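Local atomic coordinates of small ribosomal subunit biogenesis GTPase RsgA (PDB entry 1U0L), a protein that probably assists late maturation of the 30S ribosomal subunit as a circularly permuted, zinc-binding GTPase whose slow GTP hydrolysis is stimulated by that subunit. Residues T101-D105 with L139-Y143; K245-F251 with R284-Y288; C261-D265 with Y288-Y293. All coordinates share one frame; numbering follows the deposited sequence.

Interaction 1. Residues T101-D105 with L139-Y143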
loop_
_atom_site.group_PDB
_atom_site.type_symbol
_atom_site.label_atom_id
_atom_site.label_comp_id
_atom_site.label_asym_id
_atom_site.label_seq_id
_atom_site.Cartn_x
_atom_site.Cartn_y
_atom_site.Cartn_z
ATOM N N THR A 101 10.981 10.713 8.393
ATOM C CA THR A 101 10.105 11.212 7.341
ATOM C C THR A 101 10.597 10.668 6.007
ATOM O O THR A 101 9.806 10.419 5.099
ATOM C CB THR A 101 10.095 12.754 7.266
ATOM O OG1 THR A 101 11.421 13.224 6.994
ATOM C CG2 THR A 101 9.584 13.353 8.572
ATOM N N TYR A 102 11.908 10.474 5.889
ATOM C CA TYR A 102 12.472 9.950 4.649
ATOM C C TYR A 102 11.862 8.592 4.292
ATOM O O TYR A 102 11.433 8.378 3.156
ATOM C CB TYR A 102 13.991 9.817 4.761
ATOM C CG TYR A 102 14.610 9.120 3.574
ATOM C CD1 TYR A 102 14.868 9.812 2.391
ATOM C CD2 TYR A 102 14.907 7.761 3.623
ATOM C CE1 TYR A 102 15.408 9.168 1.283
ATOM C CE2 TYR A 102 15.444 7.102 2.525
ATOM C CZ TYR A 102 15.694 7.809 1.360
ATOM O OH TYR A 102 16.235 7.167 0.265
ATOM N N ILE A 103 11.840 7.673 5.257
ATOM C CA ILE A 103 11.254 6.358 5.027
ATOM C C ILE A 103 9.784 6.537 4.694
ATOM O O ILE A 103 9.279 5.917 3.763
ATOM C CB ILE A 103 11.395 5.434 6.270
ATOM C CG1 ILE A 103 12.671 4.599 6.141
ATOM C CG2 ILE A 103 10.173 4.520 6.411
ATOM C CD1 ILE A 103 13.915 5.427 6.053
ATOM N N ILE A 104 9.107 7.401 5.447
ATOM C CA ILE A 104 7.692 7.671 5.210
ATOM C C ILE A 104 7.414 8.151 3.781
ATOM O O ILE A 104 6.457 7.703 3.142
ATOM C CB ILE A 104 7.141 8.749 6.162
ATOM C CG1 ILE A 104 7.174 8.270 7.604
ATOM C CG2 ILE A 104 5.714 9.071 5.795
ATOM C CD1 ILE A 104 6.596 9.269 8.573
ATOM N N ASP A 105 8.241 9.065 3.279
ATOM C CA ASP A 105 8.035 9.590 1.936
ATOM C C ASP A 105 8.378 8.582 0.849
ATOM O O ASP A 105 7.822 8.631 -0.254
ATOM C CB ASP A 105 8.826 10.891 1.740
ATOM C CG ASP A 105 8.314 12.007 2.627
ATOM O OD1 ASP A 105 7.114 11.954 3.011
ATOM O OD2 ASP A 105 9.100 12.935 2.934
ATOM N N LEU A 139 4.132 15.399 12.637
ATOM C CA LEU A 139 3.814 14.503 11.546
ATOM C C LEU A 139 2.505 14.968 10.954
ATOM O O LEU A 139 2.356 15.043 9.733
ATOM C CB LEU A 139 3.711 13.063 12.055
ATOM C CG LEU A 139 5.047 12.330 12.239
ATOM C CD1 LEU A 139 4.805 11.068 13.036
ATOM C CD2 LEU A 139 5.685 12.009 10.881
ATOM N N GLU A 140 1.556 15.289 11.823
ATOM C CA GLU A 140 0.267 15.777 11.371
ATOM C C GLU A 140 0.559 17.093 10.651
ATOM O O GLU A 140 0.048 17.361 9.562
ATOM C CB GLU A 140 -0.651 16.001 12.572
ATOM C CG GLU A 140 -0.638 14.820 13.515
ATOM C CD GLU A 140 -1.677 14.894 14.614
ATOM O OE1 GLU A 140 -1.714 15.901 15.360
ATOM O OE2 GLU A 140 -2.450 13.922 14.736
ATOM N N GLU A 141 1.417 17.902 11.254
ATOM C CA GLU A 141 1.802 19.180 10.669
ATOM C C GLU A 141 2.322 19.040 9.225
ATOM O O GLU A 141 2.184 19.952 8.419
ATOM C CB GLU A 141 2.881 19.827 11.545
ATOM C CG GLU A 141 2.932 21.333 11.444
ATOM C CD GLU A 141 1.558 21.944 11.584
ATOM O OE1 GLU A 141 0.961 21.883 12.691
ATOM O OE2 GLU A 141 1.081 22.470 10.554
ATOM N N ILE A 142 2.920 17.898 8.905
ATOM C CA ILE A 142 3.455 17.668 7.574
ATOM C C ILE A 142 2.486 16.954 6.663
ATOM O O ILE A 142 2.250 17.386 5.542
ATOM C CB ILE A 142 4.726 16.782 7.589
ATOM C CG1 ILE A 142 5.870 17.495 8.307
ATOM C CG2 ILE A 142 5.138 16.409 6.145
ATOM C CD1 ILE A 142 7.169 16.759 8.205
ATOM N N TYR A 143 1.927 15.854 7.140
ATOM C CA TYR A 143 1.049 15.063 6.306
ATOM C C TYR A 143 -0.443 15.286 6.457
ATOM O O TYR A 143 -1.237 14.710 5.709
ATOM C CB TYR A 143 1.378 13.589 6.512
ATOM C CG TYR A 143 2.819 13.270 6.199
ATOM C CD1 TYR A 143 3.786 13.254 7.195
ATOM C CD2 TYR A 143 3.217 12.999 4.901
ATOM C CE1 TYR A 143 5.120 12.971 6.898
ATOM C CE2 TYR A 143 4.548 12.712 4.590
ATOM C CZ TYR A 143 5.491 12.697 5.589
ATOM O OH TYR A 143 6.795 12.386 5.272
#
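The hydroxyl of Tyr-143 donates a hydrogen bond to one carboxylate oxygen of Asp-105. The modelled separation of 2.3 Å between Tyr-143 OH and Asp-105 OD1 is doubtfully short, so little can be read from its length. OD1 sits at the edge of the phenol ring, near its plane, while the carboxylate is turned 55° against that ring. Ile-104 adds apolar contact with both of its branches. Its CG2 comes obliquely to the ring, 3.6 Å from Tyr-143 CZ, and its CD1 lies 3.7 Å from Leu-139 CD2. The phenol is aimed toward the 101-105 helix by a CG placed beside the backbone N (chi1 -58°), and Ile-142 CG2 covers one ring face over its centre. Such reach is needed because the axes of the two helical segments, inclined at 38°, stay 12.7 Å apart. Val-92 and Met-120, from neighbouring parallel strands of the GTPase sheet, back Ile-104. In the next shell, Arg-284 NH1 makes a salt bridge to Asp-105 OD1, and Asn-287 ND2 serves both Asp-105 OD2 and Thr-101 OG1. The buried carboxylate thus meets a phenol, a guanidinium and an amide, a setting likely to favour its ionised form.

Interaction 2. Residues K245-F251 with R284-Y288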
loop_
_atom_site.group_PDB
_atom_site.type_symbol
_atom_site.label_atom_id
_atom_site.label_comp_id
_atom_site.label_asym_id
_atom_site.label_seq_id
_atom_site.Cartn_x
_atom_site.Cartn_y
_atom_site.Cartn_z
ATOM N N LYS A 245 9.156 13.388 -9.260
ATOM C CA LYS A 245 8.405 14.600 -8.910
ATOM C C LYS A 245 6.881 14.442 -8.935
ATOM O O LYS A 245 6.164 15.174 -8.251
ATOM C CB LYS A 245 8.810 15.757 -9.833
ATOM C CG LYS A 245 8.182 15.678 -11.210
ATOM C CD LYS A 245 8.677 16.755 -12.144
ATOM C CE LYS A 245 10.106 16.503 -12.552
ATOM N NZ LYS A 245 10.396 17.145 -13.861
ATOM N N HIS A 246 6.389 13.492 -9.723
ATOM C CA HIS A 246 4.953 13.253 -9.824
ATOM C C HIS A 246 4.441 12.423 -8.656
ATOM O O HIS A 246 3.255 12.123 -8.572
ATOM C CB HIS A 246 4.616 12.500 -11.113
ATOM C CG HIS A 246 5.059 13.196 -12.358
ATOM N ND1 HIS A 246 4.707 14.495 -12.649
ATOM C CD2 HIS A 246 5.837 12.777 -13.384
ATOM C CE1 HIS A 246 5.255 14.849 -13.797
ATOM N NE2 HIS A 246 5.944 13.824 -14.264
ATOM N N TYR A 247 5.329 12.043 -7.753
ATOM C CA TYR A 247 4.922 11.222 -6.636
ATOM C C TYR A 247 4.976 11.962 -5.304
ATOM O O TYR A 247 5.089 11.362 -4.228
ATOM C CB TYR A 247 5.778 9.968 -6.650
ATOM C CG TYR A 247 5.584 9.185 -7.934
ATOM C CD1 TYR A 247 6.640 8.490 -8.522
ATOM C CD2 TYR A 247 4.326 9.104 -8.544
ATOM C CE1 TYR A 247 6.453 7.728 -9.681
ATOM C CE2 TYR A 247 4.129 8.342 -9.697
ATOM C CZ TYR A 247 5.197 7.658 -10.251
ATOM O OH TYR A 247 5.005 6.852 -11.342
ATOM N N PHE A 248 4.879 13.283 -5.405
ATOM C CA PHE A 248 4.855 14.181 -4.261
ATOM C C PHE A 248 3.684 15.132 -4.518
ATOM O O PHE A 248 3.890 16.222 -5.052
ATOM C CB PHE A 248 6.145 14.994 -4.182
ATOM C CG PHE A 248 7.268 14.304 -3.460
ATOM C CD1 PHE A 248 8.017 13.317 -4.087
ATOM C CD2 PHE A 248 7.566 14.643 -2.138
ATOM C CE1 PHE A 248 9.047 12.671 -3.418
ATOM C CE2 PHE A 248 8.589 14.011 -1.451
ATOM C CZ PHE A 248 9.338 13.014 -2.093
ATOM N N LYS A 249 2.466 14.705 -4.170
ATOM C CA LYS A 249 1.261 15.517 -4.360
ATOM C C LYS A 249 1.580 16.998 -4.487
ATOM O O LYS A 249 1.367 17.595 -5.538
ATOM C CB LYS A 249 0.297 15.379 -3.183
ATOM C CG LYS A 249 -0.446 14.062 -3.025
ATOM C CD LYS A 249 -1.676 14.289 -2.126
ATOM C CE LYS A 249 -2.368 13.005 -1.797
ATOM N NZ LYS A 249 -2.548 12.166 -3.027
ATOM N N GLU A 250 2.080 17.582 -3.396
ATOM C CA GLU A 250 2.424 19.004 -3.340
ATOM C C GLU A 250 2.978 19.554 -4.644
ATOM O O GLU A 250 2.628 20.658 -5.044
ATOM C CB GLU A 250 3.455 19.281 -2.241
ATOM C CG GLU A 250 3.128 18.692 -0.904
ATOM C CD GLU A 250 3.985 17.489 -0.603
ATOM O OE1 GLU A 250 4.000 16.551 -1.434
ATOM O OE2 GLU A 250 4.641 17.489 0.462
ATOM N N PHE A 251 3.863 18.800 -5.285
ATOM C CA PHE A 251 4.461 19.229 -6.544
ATOM C C PHE A 251 3.434 18.980 -7.648
ATOM O O PHE A 251 3.281 17.846 -8.119
ATOM C CB PHE A 251 5.728 18.419 -6.854
ATOM C CG PHE A 251 6.763 18.418 -5.748
ATOM C CD1 PHE A 251 6.471 18.909 -4.483
ATOM C CD2 PHE A 251 8.022 17.871 -5.974
ATOM C CE1 PHE A 251 7.408 18.853 -3.472
ATOM C CE2 PHE A 251 8.964 17.813 -4.962
ATOM C CZ PHE A 251 8.657 18.302 -3.711
ATOM N N ARG A 284 9.769 17.368 3.095
ATOM C CA ARG A 284 9.285 16.843 1.830
ATOM C C ARG A 284 10.292 17.138 0.731
ATOM O O ARG A 284 10.828 16.221 0.093
ATOM C CB ARG A 284 7.924 17.456 1.486
ATOM C CG ARG A 284 6.803 17.008 2.424
ATOM C CD ARG A 284 6.455 15.530 2.240
ATOM N NE ARG A 284 5.754 15.314 0.981
ATOM C CZ ARG A 284 5.271 14.145 0.573
ATOM N NH1 ARG A 284 5.411 13.069 1.326
ATOM N NH2 ARG A 284 4.642 14.056 -0.591
ATOM N N TYR A 285 10.559 18.422 0.515
ATOM C CA TYR A 285 11.506 18.814 -0.516
ATOM C C TYR A 285 12.835 18.058 -0.368
ATOM O O TYR A 285 13.352 17.459 -1.321
ATOM C CB TYR A 285 11.780 20.319 -0.449
ATOM C CG TYR A 285 12.691 20.748 -1.564
ATOM C CD1 TYR A 285 12.231 20.786 -2.873
ATOM C CD2 TYR A 285 14.042 20.984 -1.336
ATOM C CE1 TYR A 285 13.089 21.034 -3.929
ATOM C CE2 TYR A 285 14.913 21.234 -2.391
ATOM C CZ TYR A 285 14.426 21.250 -3.687
ATOM O OH TYR A 285 15.279 21.436 -4.754
ATOM N N GLU A 286 13.365 18.110 0.851
ATOM C CA GLU A 286 14.627 17.492 1.223
ATOM C C GLU A 286 14.718 16.035 0.809
ATOM O O GLU A 286 15.651 15.639 0.102
ATOM C CB GLU A 286 14.805 17.620 2.736
ATOM C CG GLU A 286 16.132 17.147 3.271
ATOM C CD GLU A 286 16.248 17.383 4.760
ATOM O OE1 GLU A 286 15.454 16.791 5.522
ATOM O OE2 GLU A 286 17.128 18.168 5.168
ATOM N N ASN A 287 13.744 15.242 1.245
ATOM C CA ASN A 287 13.725 13.823 0.932
ATOM C C ASN A 287 13.558 13.579 -0.568
ATOM O O ASN A 287 14.174 12.647 -1.126
ATOM C CB ASN A 287 12.620 13.134 1.730
ATOM C CG ASN A 287 12.874 13.180 3.224
ATOM O OD1 ASN A 287 13.969 12.858 3.677
ATOM N ND2 ASN A 287 11.864 13.577 3.999
ATOM N N TYR A 288 12.736 14.413 -1.221
ATOM C CA TYR A 288 12.522 14.286 -2.658
ATOM C C TYR A 288 13.851 14.487 -3.403
ATOM O O TYR A 288 14.191 13.719 -4.304
ATOM C CB TYR A 288 11.501 15.306 -3.161
ATOM C CG TYR A 288 11.610 15.503 -4.658
ATOM C CD1 TYR A 288 11.380 14.442 -5.542
ATOM C CD2 TYR A 288 12.064 16.714 -5.186
ATOM C CE1 TYR A 288 11.613 14.579 -6.902
ATOM C CE2 TYR A 288 12.302 16.864 -6.544
ATOM C CZ TYR A 288 12.079 15.795 -7.397
ATOM O OH TYR A 288 12.354 15.943 -8.738
#
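Arg-284 grips Glu-250 through two neighbouring N-H groups, forming a bidentate salt bridge. Arg-284 NH2 reaches Glu-250 OE1 at 2.7 Å with an N-H...O angle of 152°, on the syn side of the carboxylate and close to the guanidinium plane. The companion bond, Arg-284 NE to Glu-250 OE2, is modelled at a doubtfully short length. Bends at chi2 and chi3 bring the guanidinium to the carboxylate, and Phe-248 CD2 lies over one guanidinium face. The third nitrogen, NH1, is bonded to Asp-105. Beyond the charges, Phe-248, Phe-251 and Tyr-288 form an aromatic cluster. Phe-251 directs its edge at the Tyr-288 face, with centroids 5.1 Å apart and planes at 89°. Tyr-288 in turn gives Phe-248 its edge and a CH-pi contact, CB lying 3.6 Å from the Phe-248 ring centroid. Tyr-288 OH bonds to Asn-262 O, Tyr-285 OH to His-263 O, and Lys-245 NZ to Asp-260 and Asn-262. A leucine in place of Tyr-288 would probably leave the Asn-262 carbonyl without its hydroxyl donor and the Phe-251 edge without a ring face. The loop after helix 241-244 thus packs on helix 282-296, with Val-109 of helix 101-113 against Phe-248 and Val-271 of helix 270-277 against Phe-251.

Interaction 3. Residues C261-D265 with Y288-Y293. With ZN (zinc ion), chain D.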
loop_
_atom_site.group_PDB
_atom_site.type_symbol
_atom_site.label_atom_id
_atom_site.label_comp_id
_atom_site.label_asym_id
_atom_site.label_seq_id
_atom_site.Cartn_x
_atom_site.Cartn_y
_atom_site.Cartn_z
ATOM N N CYS A 261 10.383 21.006 -14.955
ATOM C CA CYS A 261 11.499 21.382 -14.116
ATOM C C CYS A 261 11.539 20.343 -13.003
ATOM O O CYS A 261 10.522 20.104 -12.356
ATOM C CB CYS A 261 11.228 22.759 -13.532
ATOM S SG CYS A 261 12.281 23.221 -12.177
ATOM N N ASN A 262 12.696 19.726 -12.782
ATOM C CA ASN A 262 12.836 18.713 -11.749
ATOM C C ASN A 262 12.892 19.279 -10.333
ATOM O O ASN A 262 13.017 18.532 -9.358
ATOM C CB ASN A 262 14.067 17.855 -12.030
ATOM C CG ASN A 262 13.920 17.032 -13.307
ATOM O OD1 ASN A 262 12.883 16.396 -13.538
ATOM N ND2 ASN A 262 14.960 17.034 -14.139
ATOM N N HIS A 263 12.805 20.600 -10.223
ATOM C CA HIS A 263 12.801 21.278 -8.930
ATOM C C HIS A 263 14.100 21.215 -8.119
ATOM O O HIS A 263 14.105 21.558 -6.937
ATOM C CB HIS A 263 11.652 20.736 -8.078
ATOM C CG HIS A 263 10.401 20.470 -8.856
ATOM N ND1 HIS A 263 9.629 21.478 -9.388
ATOM C CD2 HIS A 263 9.810 19.308 -9.223
ATOM C CE1 HIS A 263 8.615 20.949 -10.049
ATOM N NE2 HIS A 263 8.702 19.633 -9.965
ATOM N N VAL A 264 15.199 20.778 -8.730
ATOM C CA VAL A 264 16.465 20.710 -8.001
ATOM C C VAL A 264 17.295 21.973 -8.239
ATOM O O VAL A 264 17.201 22.927 -7.476
ATOM C CB VAL A 264 17.316 19.488 -8.421
ATOM C CG1 VAL A 264 18.617 19.453 -7.607
ATOM C CG2 VAL A 264 16.526 18.210 -8.222
ATOM N N ASP A 265 18.089 21.973 -9.308
ATOM C CA ASP A 265 18.941 23.106 -9.650
ATOM C C ASP A 265 18.247 24.209 -10.430
ATOM O O ASP A 265 18.548 25.390 -10.241
ATOM C CB ASP A 265 20.159 22.650 -10.458
ATOM C CG ASP A 265 21.267 22.087 -9.582
ATOM O OD1 ASP A 265 21.452 22.598 -8.456
ATOM O OD2 ASP A 265 21.959 21.148 -10.028
ATOM N N TYR A 288 12.736 14.413 -1.221
ATOM C CA TYR A 288 12.522 14.286 -2.658
ATOM C C TYR A 288 13.851 14.487 -3.403
ATOM O O TYR A 288 14.191 13.719 -4.304
ATOM C CB TYR A 288 11.501 15.306 -3.161
ATOM C CG TYR A 288 11.610 15.503 -4.658
ATOM C CD1 TYR A 288 11.380 14.442 -5.542
ATOM C CD2 TYR A 288 12.064 16.714 -5.186
ATOM C CE1 TYR A 288 11.613 14.579 -6.902
ATOM C CE2 TYR A 288 12.302 16.864 -6.544
ATOM C CZ TYR A 288 12.079 15.795 -7.397
ATOM O OH TYR A 288 12.354 15.943 -8.738
ATOM N N VAL A 289 14.601 15.523 -3.035
ATOM C CA VAL A 289 15.888 15.777 -3.679
ATOM C C VAL A 289 16.867 14.629 -3.422
ATOM O O VAL A 289 17.569 14.197 -4.337
ATOM C CB VAL A 289 16.512 17.095 -3.182
ATOM C CG1 VAL A 289 17.912 17.251 -3.743
ATOM C CG2 VAL A 289 15.638 18.262 -3.601
ATOM N N LYS A 290 16.909 14.144 -2.177
ATOM C CA LYS A 290 17.770 13.023 -1.800
ATOM C C LYS A 290 17.429 11.846 -2.704
ATOM O O LYS A 290 18.305 11.240 -3.325
ATOM C CB LYS A 290 17.518 12.630 -0.346
ATOM C CG LYS A 290 18.251 11.370 0.109
ATOM C CD LYS A 290 19.746 11.595 0.314
ATOM C CE LYS A 290 20.439 10.314 0.767
ATOM N NZ LYS A 290 19.766 9.709 1.953
ATOM N N MET A 291 16.138 11.530 -2.778
ATOM C CA MET A 291 15.679 10.435 -3.625
ATOM C C MET A 291 16.022 10.701 -5.086
ATOM O O MET A 291 16.464 9.803 -5.797
ATOM C CB MET A 291 14.169 10.220 -3.456
ATOM C CG MET A 291 13.833 9.203 -2.367
ATOM S SD MET A 291 12.111 8.712 -2.220
ATOM C CE MET A 291 11.542 9.933 -1.059
ATOM N N PHE A 292 15.827 11.942 -5.522
ATOM C CA PHE A 292 16.129 12.320 -6.891
ATOM C C PHE A 292 17.545 11.862 -7.224
ATOM O O PHE A 292 17.752 10.998 -8.083
ATOM C CB PHE A 292 16.024 13.840 -7.066
ATOM C CG PHE A 292 16.255 14.300 -8.476
ATOM C CD1 PHE A 292 15.220 14.292 -9.398
ATOM C CD2 PHE A 292 17.528 14.658 -8.908
ATOM C CE1 PHE A 292 15.450 14.626 -10.739
ATOM C CE2 PHE A 292 17.769 14.992 -10.247
ATOM C CZ PHE A 292 16.726 14.974 -11.161
ATOM N N TYR A 293 18.521 12.437 -6.529
ATOM C CA TYR A 293 19.919 12.096 -6.757
ATOM C C TYR A 293 20.221 10.586 -6.633
ATOM O O TYR A 293 21.078 10.046 -7.352
ATOM C CB TYR A 293 20.787 12.930 -5.811
ATOM C CG TYR A 293 20.949 14.373 -6.267
ATOM C CD1 TYR A 293 21.126 15.408 -5.346
ATOM C CD2 TYR A 293 20.932 14.703 -7.626
ATOM C CE1 TYR A 293 21.275 16.732 -5.761
ATOM C CE2 TYR A 293 21.084 16.024 -8.053
ATOM C CZ TYR A 293 21.251 17.031 -7.116
ATOM O OH TYR A 293 21.374 18.335 -7.542
HETATM ZN ZN ZN D . 10.715 23.305 -10.475
#
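Asn-262, His-263 and Val-264 meet Tyr-288, Phe-292 and Tyr-293 of the helix, beside a zinc site. Cys-261 binds the zinc ion through SG at 2.3 Å, and the same sulfur accepts the backbone N-H of His-263, SG to N being 3.3 Å, which ties the two ligands together through the backbone as well as through the metal. Asn-262 follows with two contacts of different kinds. Its carbonyl O takes the hydrogen bond from Tyr-288 OH at 2.7 Å, the C=O...O angle being 136° and the donor tilted from the carbonyl plane. Its CB rests 3.7 Å from Phe-292 CE1, while the amide oxygen OD1 turns to Lys-245 NZ. His-263 supplies ND1 to the zinc at 2.4 Å; Cys-256 and Cys-269 complete the site. Val-264 divides its methyls between two rings. CG2 makes a CH-pi contact over the face of Phe-292, 3.9 Å from the ring centroid and 17° off the normal. CG1, anti to the backbone N (chi1 -179°), instead points to Tyr-293, 3.6 Å from its CZ. Asp-265 comes only near the Tyr-293 hydroxyl, at the exposed margin. The zinc-finger loop, which runs on to helix 270-277, is thereby packed against helix 282-296, while Pro-241 and Leu-244 of helix 241-244 touch Phe-292 and Tyr-288 respectively.

Overall arrangement
From the N terminus, interaction 1 comes first: it closes a loop of 33 residues between its segments, which includes the rest of helix 101-113, strand 117-122 and the start of helix 130-143, and is complete before the others begin. Interactions 2 and 3, spanning 32 and 22 intervening residues, cross, because the segments alternate: 245-251, 261-265, 284-288, 288-293. They share Tyr-288 on helix 282-296, and their centres lie about 9 Å apart. That helix also bridges the domains: Arg-284 NH1 and Asp-105 OD1 connect interactions 1 and 2, while Met-291 and Lys-290 pack on Tyr-102, joining 1 to 3. GTPase helices, the loop after helix 241-244 and zinc site thus meet along one helix.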